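PDB 6SK0: putative type VI secretion protein from Escherichia coli, which probably forms the trimeric puncturing spike at the tip of the type VI secretion system and carries a phospholipase effector for delivery. Local coordinates for residues 605-610 / 648-653; 586-591 / 610-615; 592-597 / 678-683. One frame throughout, in Å; residues are numbered along the deposited sequence.

Overall arrangement
All three contacts belong to the place where two helices lie against the long, strand-rich shaft of the VgrG spike. Helix 578-600 carries one side of contacts 2 and 3, helix 608-618 one side of contacts 1 and 2, and the helices follow each other in the chain. The centres of contacts 1 and 2 are about 9 Å apart, and they share Cys610; that of contact 3 is about 16 Å from either. Contact 2 pairs the helices, whereas contacts 1 and 3 tie them to strands 651-655 and 675-679, which come later in the chain and pair with both other subunits. The helical pair is thereby fastened to the trimeric shaft.

Contact 1: 605-610 / 648-653; sequences QGDISC and SESVGI
Ser650 and Asp607 join 648-653 to 605-610 by a hydrogen bond. The serine hydroxyl donates from OG to Asp607 OD1 over 2.9 Å, meeting the lone pair of OD1 that faces away from the other carboxylate oxygen; OG also bonds weakly with Asn658 O of the second subunit. Asp607 stands at the N-cap of helix 608-618, and its second oxygen, OD2, takes a weak, nearly straight bond from Cys610 N (3.4 Å, 171°). With CG anti to the backbone N (chi1 -174°), one short carboxylate can reach both the helix start and the strand side, which suits aspartate to this place.

Sulfur contacts form a second group. Cys610 SG, rotated to lie between its own backbone N and carbonyl carbon (chi1 84°), comes within 3.3 Å of Ser650 CB and receives a weak bond from Ser650 N at 3.5 Å. Small side chains on both partners let the first turn of the helix come down close to the backbone entering strand 651-655.

The third group is made by Glu649, whose extended chain runs alongside the cysteine and brings OE1 to 3.4 Å from Cys610 CB. Its charged end has stronger partners beyond this pair: OE2 forms salt bridges with Arg613, one turn further along the helix, and with Arg640 of the third subunit. The second subunit also reaches the contact: Asp660 of that chain accepts from Asp607 N.

Asp607 OD1 also has Asp657 of the second subunit close by, so the serine proton and the helix start probably help to offset crowded negative charge. Chemically, the contact is a buried polar junction: one carboxylate caps a helix and holds a serine, while the other, paired with arginines of two chains, probably helps to join them.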
ATOM      1  N   GLN A 605     -13.788  10.265  -8.200  1.00 49.21           N
ATOM      2  CA  GLN A 605     -13.238   9.236  -9.063  1.00 49.21           C
ATOM      3  C   GLN A 605     -11.743   9.068  -8.815  1.00 49.21           C
ATOM      4  O   GLN A 605     -11.036  10.005  -8.443  1.00 49.21           O
ATOM      5  CB  GLN A 605     -13.487   9.588 -10.527  1.00 49.21           C
ATOM      6  CG  GLN A 605     -13.466   8.415 -11.474  1.00 49.21           C
ATOM      7  CD  GLN A 605     -14.056   8.770 -12.821  1.00 49.21           C
ATOM      8  OE1 GLN A 605     -14.338   9.935 -13.094  1.00 49.21           O
ATOM      9  NE2 GLN A 605     -14.251   7.770 -13.667  1.00 49.21           N
ATOM     10  N   GLY A 606     -11.266   7.851  -9.026  1.00 47.88           N
ATOM     11  CA  GLY A 606      -9.848   7.600  -8.962  1.00 47.88           C
ATOM     12  C   GLY A 606      -9.115   8.107 -10.191  1.00 47.88           C
ATOM     13  O   GLY A 606      -9.710   8.581 -11.155  1.00 47.88           O
ATOM     14  N   ASP A 607      -7.789   8.005 -10.142  1.00 46.39           N
ATOM     15  CA  ASP A 607      -6.924   8.439 -11.240  1.00 46.39           C
ATOM     16  C   ASP A 607      -6.678   7.249 -12.164  1.00 46.39           C
ATOM     17  O   ASP A 607      -5.704   6.506 -12.040  1.00 46.39           O
ATOM     18  CB  ASP A 607      -5.625   9.014 -10.688  1.00 46.39           C
ATOM     19  CG  ASP A 607      -4.739   9.630 -11.757  1.00 46.39           C
ATOM     20  OD1 ASP A 607      -3.623  10.072 -11.408  1.00 46.39           O
ATOM     21  OD2 ASP A 607      -5.136   9.672 -12.938  1.00 46.39           O
ATOM     22  N   ILE A 608      -7.591   7.069 -13.117  1.00 44.87           N
ATOM     23  CA  ILE A 608      -7.438   5.968 -14.056  1.00 44.87           C
ATOM     24  C   ILE A 608      -6.321   6.254 -15.045  1.00 44.87           C
ATOM     25  O   ILE A 608      -5.624   5.336 -15.474  1.00 44.87           O
ATOM     26  CB  ILE A 608      -8.770   5.682 -14.773  1.00 44.87           C
ATOM     27  CG1 ILE A 608      -9.792   5.117 -13.788  1.00 44.87           C
ATOM     28  CG2 ILE A 608      -8.573   4.723 -15.927  1.00 44.87           C
ATOM     29  CD1 ILE A 608      -9.302   3.913 -13.026  1.00 44.87           C
ATOM     30  N   SER A 609      -6.111   7.522 -15.392  1.00 44.65           N
ATOM     31  CA  SER A 609      -5.184   7.873 -16.463  1.00 44.65           C
ATOM     32  C   SER A 609      -3.774   7.366 -16.180  1.00 44.65           C
ATOM     33  O   SER A 609      -3.153   6.721 -17.030  1.00 44.65           O
ATOM     34  CB  SER A 609      -5.183   9.385 -16.660  1.00 44.65           C
ATOM     35  OG  SER A 609      -4.108   9.786 -17.475  1.00 44.65           O
ATOM     36  N   CYS A 610      -3.248   7.660 -14.995  1.00 44.03           N
ATOM     37  CA  CYS A 610      -1.885   7.254 -14.683  1.00 44.03           C
ATOM     38  C   CYS A 610      -1.761   5.743 -14.553  1.00 44.03           C
ATOM     39  O   CYS A 610      -0.717   5.189 -14.877  1.00 44.03           O
ATOM     40  CB  CYS A 610      -1.403   7.953 -13.415  1.00 44.03           C
ATOM     41  SG  CYS A 610      -1.891   7.137 -11.907  1.00 44.03           S
ATOM     42  N   SER A 648       4.819  12.031  -8.616  1.00 41.57           N
ATOM     43  CA  SER A 648       3.977  12.880  -9.438  1.00 41.57           C
ATOM     44  C   SER A 648       2.655  12.248  -9.816  1.00 41.57           C
ATOM     45  O   SER A 648       1.779  12.948 -10.325  1.00 41.57           O
ATOM     46  CB  SER A 648       4.710  13.276 -10.726  1.00 41.57           C
ATOM     47  OG  SER A 648       5.907  13.957 -10.436  1.00 41.57           O
ATOM     48  N   GLU A 649       2.485  10.959  -9.587  1.00 41.04           N
ATOM     49  CA  GLU A 649       1.317  10.256 -10.077  1.00 41.04           C
ATOM     50  C   GLU A 649       0.640   9.547  -8.924  1.00 41.04           C
ATOM     51  O   GLU A 649       0.876   9.874  -7.762  1.00 41.04           O
ATOM     52  CB  GLU A 649       1.699   9.277 -11.184  1.00 41.04           C
ATOM     53  CG  GLU A 649       2.359   9.957 -12.350  1.00 41.04           C
ATOM     54  CD  GLU A 649       2.161   9.230 -13.657  1.00 41.04           C
ATOM     55  OE1 GLU A 649       2.015   7.993 -13.647  1.00 41.04           O
ATOM     56  OE2 GLU A 649       2.143   9.902 -14.704  1.00 41.04           O
ATOM     57  N   SER A 650      -0.226   8.607  -9.232  1.00 39.90           N
ATOM     58  CA  SER A 650      -1.042   7.988  -8.212  1.00 39.90           C
ATOM     59  C   SER A 650      -0.456   6.664  -7.745  1.00 39.90           C
ATOM     60  O   SER A 650       0.284   5.994  -8.464  1.00 39.90           O
ATOM     61  CB  SER A 650      -2.462   7.780  -8.724  1.00 39.90           C
ATOM     62  OG  SER A 650      -3.147   9.011  -8.762  1.00 39.90           O
ATOM     63  N   VAL A 651      -0.787   6.310  -6.519  1.00 36.40           N
ATOM     64  CA  VAL A 651      -0.563   4.975  -5.996  1.00 36.40           C
ATOM     65  C   VAL A 651      -1.892   4.246  -6.065  1.00 36.40           C
ATOM     66  O   VAL A 651      -2.882   4.681  -5.467  1.00 36.40           O
ATOM     67  CB  VAL A 651      -0.011   5.016  -4.564  1.00 36.40           C
ATOM     68  CG1 VAL A 651       0.052   3.627  -3.980  1.00 36.40           C
ATOM     69  CG2 VAL A 651       1.356   5.682  -4.546  1.00 36.40           C
ATOM     70  N   GLY A 652      -1.926   3.156  -6.820  1.00 36.46           N
ATOM     71  CA  GLY A 652      -3.113   2.344  -6.968  1.00 36.46           C
ATOM     72  C   GLY A 652      -2.931   1.010  -6.266  1.00 36.46           C
ATOM     73  O   GLY A 652      -1.964   0.294  -6.512  1.00 36.46           O
ATOM     74  N   ILE A 653      -3.868   0.701  -5.386  1.00 36.32           N
ATOM     75  CA  ILE A 653      -3.926  -0.586  -4.718  1.00 36.32           C
ATOM     76  C   ILE A 653      -5.202  -1.270  -5.168  1.00 36.32           C
ATOM     77  O   ILE A 653      -6.300  -0.742  -4.965  1.00 36.32           O
ATOM     78  CB  ILE A 653      -3.872  -0.444  -3.193  1.00 36.32           C
ATOM     79  CG1 ILE A 653      -2.580   0.253  -2.785  1.00 36.32           C
ATOM     80  CG2 ILE A 653      -3.996  -1.797  -2.529  1.00 36.32           C
ATOM     81  CD1 ILE A 653      -2.547   0.661  -1.364  1.00 36.32           C
TER

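Contact 2: 586-591 / 610-615; sequences QALSLA and CQQRLN
Leu588 and Gln612 mark the closest backbone approach, 6.8 Å between their CA atoms, of two nearly antiparallel helical segments whose axes come within 10.2 Å at an angle of 162°. Leu588 carries the contact from its side, pointing at the facing helix and setting its two methyls against different surfaces. CD1 rests on the backbone, 4.0 Å from Gln611 C, and reaches the CB of that residue as well. CD2 enters between two amides, lying 3.5 Å from Gln612 OE1 and 3.4 Å from Asn615 ND2. A forked leucine fits here because it can fill both directions at once.

The Gln612 side chain bends at chi2 (96°) and crosses the leucine at about a right angle; its OE1 accepts from Arg592, one turn beyond Leu588, which probably helps to hold the amide against CD2. Asn615 OD1 and Gln611 OE1 both accept from Arg643 of the third subunit, while Asn615 ND2 gives a weak bond to Leu584 O. The amides of Gln612 and Asn615 thus lie against methyl carbon while bonding to other groups. The arrangement is that of an antiparallel helical hairpin, its helices joined by a short loop and packed against the trimeric beta shaft.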
ATOM      1  N   GLN A 586      -6.099  -7.132 -15.263  1.00 43.91           N
ATOM      2  CA  GLN A 586      -7.171  -7.381 -14.315  1.00 43.91           C
ATOM      3  C   GLN A 586      -7.282  -6.240 -13.315  1.00 43.91           C
ATOM      4  O   GLN A 586      -8.380  -5.745 -13.040  1.00 43.91           O
ATOM      5  CB  GLN A 586      -6.930  -8.711 -13.609  1.00 43.91           C
ATOM      6  CG  GLN A 586      -8.063  -9.148 -12.728  1.00 43.91           C
ATOM      7  CD  GLN A 586      -7.862 -10.536 -12.165  1.00 43.91           C
ATOM      8  OE1 GLN A 586      -6.743 -11.030 -12.081  1.00 43.91           O
ATOM      9  NE2 GLN A 586      -8.953 -11.170 -11.767  1.00 43.91           N
ATOM     10  N   ALA A 587      -6.146  -5.795 -12.779  1.00 41.72           N
ATOM     11  CA  ALA A 587      -6.158  -4.676 -11.849  1.00 41.72           C
ATOM     12  C   ALA A 587      -6.701  -3.420 -12.511  1.00 41.72           C
ATOM     13  O   ALA A 587      -7.505  -2.695 -11.917  1.00 41.72           O
ATOM     14  CB  ALA A 587      -4.756  -4.427 -11.303  1.00 41.72           C
ATOM     15  N   LEU A 588      -6.282  -3.156 -13.748  1.00 42.45           N
ATOM     16  CA  LEU A 588      -6.726  -1.949 -14.429  1.00 42.45           C
ATOM     17  C   LEU A 588      -8.218  -1.998 -14.730  1.00 42.45           C
ATOM     18  O   LEU A 588      -8.918  -0.998 -14.560  1.00 42.45           O
ATOM     19  CB  LEU A 588      -5.923  -1.741 -15.710  1.00 42.45           C
ATOM     20  CG  LEU A 588      -6.337  -0.540 -16.561  1.00 42.45           C
ATOM     21  CD1 LEU A 588      -6.168   0.766 -15.794  1.00 42.45           C
ATOM     22  CD2 LEU A 588      -5.563  -0.507 -17.865  1.00 42.45           C
ATOM     23  N   SER A 589      -8.723  -3.149 -15.167  1.00 43.34           N
ATOM     24  CA  SER A 589     -10.141  -3.246 -15.483  1.00 43.34           C
ATOM     25  C   SER A 589     -10.987  -3.160 -14.220  1.00 43.34           C
ATOM     26  O   SER A 589     -12.065  -2.557 -14.227  1.00 43.34           O
ATOM     27  CB  SER A 589     -10.423  -4.530 -16.261  1.00 43.34           C
ATOM     28  OG  SER A 589     -10.381  -5.667 -15.431  1.00 43.34           O
ATOM     29  N   LEU A 590     -10.501  -3.729 -13.117  1.00 42.79           N
ATOM     30  CA  LEU A 590     -11.188  -3.552 -11.845  1.00 42.79           C
ATOM     31  C   LEU A 590     -11.234  -2.083 -11.451  1.00 42.79           C
ATOM     32  O   LEU A 590     -12.287  -1.569 -11.061  1.00 42.79           O
ATOM     33  CB  LEU A 590     -10.509  -4.381 -10.758  1.00 42.79           C
ATOM     34  CG  LEU A 590     -11.194  -4.320  -9.393  1.00 42.79           C
ATOM     35  CD1 LEU A 590     -12.599  -4.891  -9.458  1.00 42.79           C
ATOM     36  CD2 LEU A 590     -10.372  -5.015  -8.320  1.00 42.79           C
ATOM     37  N   ALA A 591     -10.101  -1.388 -11.562  1.00 42.88           N
ATOM     38  CA  ALA A 591     -10.067   0.030 -11.235  1.00 42.88           C
ATOM     39  C   ALA A 591     -11.008   0.830 -12.127  1.00 42.88           C
ATOM     40  O   ALA A 591     -11.672   1.757 -11.660  1.00 42.88           O
ATOM     41  CB  ALA A 591      -8.643   0.564 -11.348  1.00 42.88           C
ATOM     42  N   CYS A 610      -3.248   7.660 -14.995  1.00 44.03           N
ATOM     43  CA  CYS A 610      -1.885   7.254 -14.683  1.00 44.03           C
ATOM     44  C   CYS A 610      -1.761   5.743 -14.553  1.00 44.03           C
ATOM     45  O   CYS A 610      -0.717   5.189 -14.877  1.00 44.03           O
ATOM     46  CB  CYS A 610      -1.403   7.953 -13.415  1.00 44.03           C
ATOM     47  SG  CYS A 610      -1.891   7.137 -11.907  1.00 44.03           S
ATOM     48  N   GLN A 611      -2.820   5.056 -14.130  1.00 41.90           N
ATOM     49  CA  GLN A 611      -2.764   3.599 -14.054  1.00 41.90           C
ATOM     50  C   GLN A 611      -2.821   2.962 -15.438  1.00 41.90           C
ATOM     51  O   GLN A 611      -2.153   1.959 -15.692  1.00 41.90           O
ATOM     52  CB  GLN A 611      -3.887   3.078 -13.160  1.00 41.90           C
ATOM     53  CG  GLN A 611      -3.738   3.460 -11.693  1.00 41.90           C
ATOM     54  CD  GLN A 611      -2.440   2.968 -11.074  1.00 41.90           C
ATOM     55  OE1 GLN A 611      -1.949   1.896 -11.405  1.00 41.90           O
ATOM     56  NE2 GLN A 611      -1.884   3.752 -10.168  1.00 41.90           N
ATOM     57  N   GLN A 612      -3.611   3.531 -16.346  1.00 43.45           N
ATOM     58  CA  GLN A 612      -3.614   3.072 -17.729  1.00 43.45           C
ATOM     59  C   GLN A 612      -2.257   3.303 -18.378  1.00 43.45           C
ATOM     60  O   GLN A 612      -1.731   2.435 -19.086  1.00 43.45           O
ATOM     61  CB  GLN A 612      -4.720   3.791 -18.500  1.00 43.45           C
ATOM     62  CG  GLN A 612      -4.942   3.289 -19.895  1.00 43.45           C
ATOM     63  CD  GLN A 612      -6.058   2.285 -19.966  1.00 43.45           C
ATOM     64  OE1 GLN A 612      -7.029   2.358 -19.219  1.00 43.45           O
ATOM     65  NE2 GLN A 612      -5.924   1.331 -20.864  1.00 43.45           N
ATOM     66  N   ARG A 613      -1.665   4.466 -18.124  1.00 43.60           N
ATOM     67  CA  ARG A 613      -0.319   4.737 -18.602  1.00 43.60           C
ATOM     68  C   ARG A 613       0.688   3.772 -17.991  1.00 43.60           C
ATOM     69  O   ARG A 613       1.628   3.343 -18.661  1.00 43.60           O
ATOM     70  CB  ARG A 613       0.046   6.181 -18.284  1.00 43.60           C
ATOM     71  CG  ARG A 613       1.337   6.668 -18.877  1.00 43.60           C
ATOM     72  CD  ARG A 613       1.356   8.188 -18.935  1.00 43.60           C
ATOM     73  NE  ARG A 613       1.014   8.807 -17.656  1.00 43.60           N
ATOM     74  CZ  ARG A 613      -0.172   9.340 -17.369  1.00 43.60           C
ATOM     75  NH1 ARG A 613      -1.144   9.322 -18.267  1.00 43.60           N
ATOM     76  NH2 ARG A 613      -0.388   9.879 -16.181  1.00 43.60           N
ATOM     77  N   LEU A 614       0.504   3.414 -16.722  1.00 41.35           N
ATOM     78  CA  LEU A 614       1.383   2.442 -16.090  1.00 41.35           C
ATOM     79  C   LEU A 614       1.254   1.080 -16.749  1.00 41.35           C
ATOM     80  O   LEU A 614       2.250   0.380 -16.928  1.00 41.35           O
ATOM     81  CB  LEU A 614       1.078   2.344 -14.598  1.00 41.35           C
ATOM     82  CG  LEU A 614       1.962   1.384 -13.803  1.00 41.35           C
ATOM     83  CD1 LEU A 614       3.409   1.840 -13.854  1.00 41.35           C
ATOM     84  CD2 LEU A 614       1.484   1.267 -12.365  1.00 41.35           C
ATOM     85  N   ASN A 615       0.032   0.682 -17.090  1.00 42.39           N
ATOM     86  CA  ASN A 615      -0.162  -0.553 -17.837  1.00 42.39           C
ATOM     87  C   ASN A 615       0.615  -0.514 -19.142  1.00 42.39           C
ATOM     88  O   ASN A 615       1.337  -1.457 -19.476  1.00 42.39           O
ATOM     89  CB  ASN A 615      -1.647  -0.787 -18.102  1.00 42.39           C
ATOM     90  CG  ASN A 615      -2.247  -1.817 -17.176  1.00 42.39           C
ATOM     91  OD1 ASN A 615      -2.026  -1.786 -15.976  1.00 42.39           O
ATOM     92  ND2 ASN A 615      -3.007  -2.738 -17.734  1.00 42.39           N
TER

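Contact 3: 592-597 / 678-683; sequences RSMAKA and LSRNQG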
ATOM      1  N   ARG A 592     -11.095   0.477 -13.407  1.00 44.63           N
ATOM      2  CA  ARG A 592     -11.947   1.231 -14.319  1.00 44.63           C
ATOM      3  C   ARG A 592     -13.422   1.009 -14.014  1.00 44.63           C
ATOM      4  O   ARG A 592     -14.210   1.964 -13.992  1.00 44.63           O
ATOM      5  CB  ARG A 592     -11.630   0.857 -15.762  1.00 44.63           C
ATOM      6  CG  ARG A 592     -10.349   1.477 -16.281  1.00 44.63           C
ATOM      7  CD  ARG A 592      -9.924   0.853 -17.588  1.00 44.63           C
ATOM      8  NE  ARG A 592     -10.956   1.007 -18.605  1.00 44.63           N
ATOM      9  CZ  ARG A 592     -10.881   1.854 -19.623  1.00 44.63           C
ATOM     10  NH1 ARG A 592      -9.819   2.623 -19.768  1.00 44.63           N
ATOM     11  NH2 ARG A 592     -11.870   1.928 -20.496  1.00 44.63           N
ATOM     12  N   SER A 593     -13.815  -0.239 -13.771  1.00 44.74           N
ATOM     13  CA  SER A 593     -15.201  -0.501 -13.413  1.00 44.74           C
ATOM     14  C   SER A 593     -15.559   0.177 -12.095  1.00 44.74           C
ATOM     15  O   SER A 593     -16.655   0.732 -11.948  1.00 44.74           O
ATOM     16  CB  SER A 593     -15.453  -2.006 -13.362  1.00 44.74           C
ATOM     17  OG  SER A 593     -14.841  -2.601 -12.239  1.00 44.74           O
ATOM     18  N   MET A 594     -14.627   0.198 -11.145  1.00 44.11           N
ATOM     19  CA  MET A 594     -14.898   0.874  -9.886  1.00 44.11           C
ATOM     20  C   MET A 594     -14.947   2.382 -10.061  1.00 44.11           C
ATOM     21  O   MET A 594     -15.668   3.066  -9.338  1.00 44.11           O
ATOM     22  CB  MET A 594     -13.855   0.493  -8.848  1.00 44.11           C
ATOM     23  CG  MET A 594     -13.989  -0.929  -8.414  1.00 44.11           C
ATOM     24  SD  MET A 594     -15.662  -1.414  -8.040  1.00 44.11           S
ATOM     25  CE  MET A 594     -15.348  -2.307  -6.533  1.00 44.11           C
ATOM     26  N   ALA A 595     -14.185   2.919 -11.009  1.00 45.44           N
ATOM     27  CA  ALA A 595     -14.252   4.347 -11.275  1.00 45.44           C
ATOM     28  C   ALA A 595     -15.606   4.725 -11.856  1.00 45.44           C
ATOM     29  O   ALA A 595     -16.183   5.756 -11.494  1.00 45.44           O
ATOM     30  CB  ALA A 595     -13.121   4.764 -12.212  1.00 45.44           C
ATOM     31  N   LYS A 596     -16.138   3.889 -12.747  1.00 46.31           N
ATOM     32  CA  LYS A 596     -17.496   4.124 -13.223  1.00 46.31           C
ATOM     33  C   LYS A 596     -18.498   4.048 -12.078  1.00 46.31           C
ATOM     34  O   LYS A 596     -19.413   4.873 -11.988  1.00 46.31           O
ATOM     35  CB  LYS A 596     -17.867   3.132 -14.322  1.00 46.31           C
ATOM     36  CG  LYS A 596     -16.843   3.051 -15.420  1.00 46.31           C
ATOM     37  CD  LYS A 596     -17.339   3.689 -16.694  1.00 46.31           C
ATOM     38  CE  LYS A 596     -16.158   4.090 -17.567  1.00 46.31           C
ATOM     39  NZ  LYS A 596     -16.529   5.055 -18.630  1.00 46.31           N
ATOM     40  N   ALA A 597     -18.338   3.065 -11.191  1.00 45.18           N
ATOM     41  CA  ALA A 597     -19.230   2.968 -10.040  1.00 45.18           C
ATOM     42  C   ALA A 597     -19.137   4.206  -9.155  1.00 45.18           C
ATOM     43  O   ALA A 597     -20.152   4.696  -8.654  1.00 45.18           O
ATOM     44  CB  ALA A 597     -18.917   1.713  -9.236  1.00 45.18           C
ATOM     45  N   LEU A 678     -16.236   4.755  -0.927  1.00 36.29           N
ATOM     46  CA  LEU A 678     -17.449   4.229  -1.527  1.00 36.29           C
ATOM     47  C   LEU A 678     -17.505   2.727  -1.310  1.00 36.29           C
ATOM     48  O   LEU A 678     -16.635   1.990  -1.780  1.00 36.29           O
ATOM     49  CB  LEU A 678     -17.525   4.563  -3.013  1.00 36.29           C
ATOM     50  CG  LEU A 678     -18.680   3.885  -3.746  1.00 36.29           C
ATOM     51  CD1 LEU A 678     -20.035   4.285  -3.169  1.00 36.29           C
ATOM     52  CD2 LEU A 678     -18.606   4.195  -5.215  1.00 36.29           C
ATOM     53  N   SER A 679     -18.520   2.285  -0.595  1.00 38.16           N
ATOM     54  CA  SER A 679     -18.872   0.882  -0.512  1.00 38.16           C
ATOM     55  C   SER A 679     -20.004   0.625  -1.493  1.00 38.16           C
ATOM     56  O   SER A 679     -20.965   1.394  -1.550  1.00 38.16           O
ATOM     57  CB  SER A 679     -19.281   0.512   0.911  1.00 38.16           C
ATOM     58  OG  SER A 679     -19.930  -0.735   0.945  1.00 38.16           O
ATOM     59  N   ARG A 680     -19.884  -0.438  -2.274  1.00 41.14           N
ATOM     60  CA  ARG A 680     -20.880  -0.674  -3.309  1.00 41.14           C
ATOM     61  C   ARG A 680     -22.020  -1.559  -2.830  1.00 41.14           C
ATOM     62  O   ARG A 680     -23.166  -1.350  -3.230  1.00 41.14           O
ATOM     63  CB  ARG A 680     -20.222  -1.281  -4.544  1.00 41.14           C
ATOM     64  CG  ARG A 680     -19.252  -0.341  -5.217  1.00 41.14           C
ATOM     65  CD  ARG A 680     -18.848  -0.847  -6.563  1.00 41.14           C
ATOM     66  NE  ARG A 680     -19.953  -0.778  -7.506  1.00 41.14           N
ATOM     67  CZ  ARG A 680     -20.009  -1.458  -8.642  1.00 41.14           C
ATOM     68  NH1 ARG A 680     -19.022  -2.267  -8.979  1.00 41.14           N
ATOM     69  NH2 ARG A 680     -21.052  -1.318  -9.441  1.00 41.14           N
ATOM     70  N   ASN A 681     -21.748  -2.522  -1.984  1.00 41.87           N
ATOM     71  CA  ASN A 681     -22.818  -3.464  -1.695  1.00 41.87           C
ATOM     72  C   ASN A 681     -23.087  -3.678  -0.216  1.00 41.87           C
ATOM     73  O   ASN A 681     -24.243  -3.839   0.164  1.00 41.87           O
ATOM     74  CB  ASN A 681     -22.512  -4.806  -2.359  1.00 41.87           C
ATOM     75  CG  ASN A 681     -22.610  -4.738  -3.858  1.00 41.87           C
ATOM     76  OD1 ASN A 681     -23.687  -4.874  -4.419  1.00 41.87           O
ATOM     77  ND2 ASN A 681     -21.488  -4.511  -4.516  1.00 41.87           N
ATOM     78  N   GLN A 682     -22.060  -3.695   0.624  1.00 41.98           N
ATOM     79  CA  GLN A 682     -22.220  -4.154   1.995  1.00 41.98           C
ATOM     80  C   GLN A 682     -22.112  -3.029   3.013  1.00 41.98           C
ATOM     81  O   GLN A 682     -21.840  -3.284   4.187  1.00 41.98           O
ATOM     82  CB  GLN A 682     -21.213  -5.258   2.295  1.00 41.98           C
ATOM     83  CG  GLN A 682     -21.497  -6.528   1.524  1.00 41.98           C
ATOM     84  CD  GLN A 682     -20.268  -7.385   1.334  1.00 41.98           C
ATOM     85  OE1 GLN A 682     -19.287  -7.254   2.058  1.00 41.98           O
ATOM     86  NE2 GLN A 682     -20.314  -8.269   0.353  1.00 41.98           N
ATOM     87  N   GLY A 683     -22.343  -1.800   2.594  1.00 39.66           N
ATOM     88  CA  GLY A 683     -22.394  -0.704   3.519  1.00 39.66           C
ATOM     89  C   GLY A 683     -21.042  -0.317   4.092  1.00 39.66           C
ATOM     90  O   GLY A 683     -19.987  -0.805   3.708  1.00 39.66           O
TER
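Arg680 leaves the end of strand 675-679 with CG anti to its carbonyl carbon (chi1 -66°), then bends at chi3 (70°), which lays its guanidinium against helix 578-600. Met594, bent at chi2, brings SD toward the same arginine, and the turn at chi3 sets CE beside Arg680 CD. Ala597 CB sits over one face of the guanidinium, displaced toward the rim, with Arg680 NE 3.2 Å away. Alanine suits the spot because a single methyl lets the flat group lie close to the helix.

Met594 SD approaches obliquely: it lies 3.6 Å from Arg680 CD and accepts a weak bond from Arg680 NH1, also 3.6 Å long (141°). Leu678 CD2 also touches Ala597 O at 3.8 Å, adding a branched hydrocarbon from the strand, which pairs in parallel with strands of both other subunits.

The stronger partner of Arg680 NH1 is Glu672 of the third subunit, in a salt bridge, and Met594 packs on that glutamate too. The arginine therefore works in two ways: one face of the guanidinium takes the alanine methyl and CD and NH1 meet the thioether, while its charge is probably balanced by the neighbouring chain, joining helix, strand end and adjacent subunit.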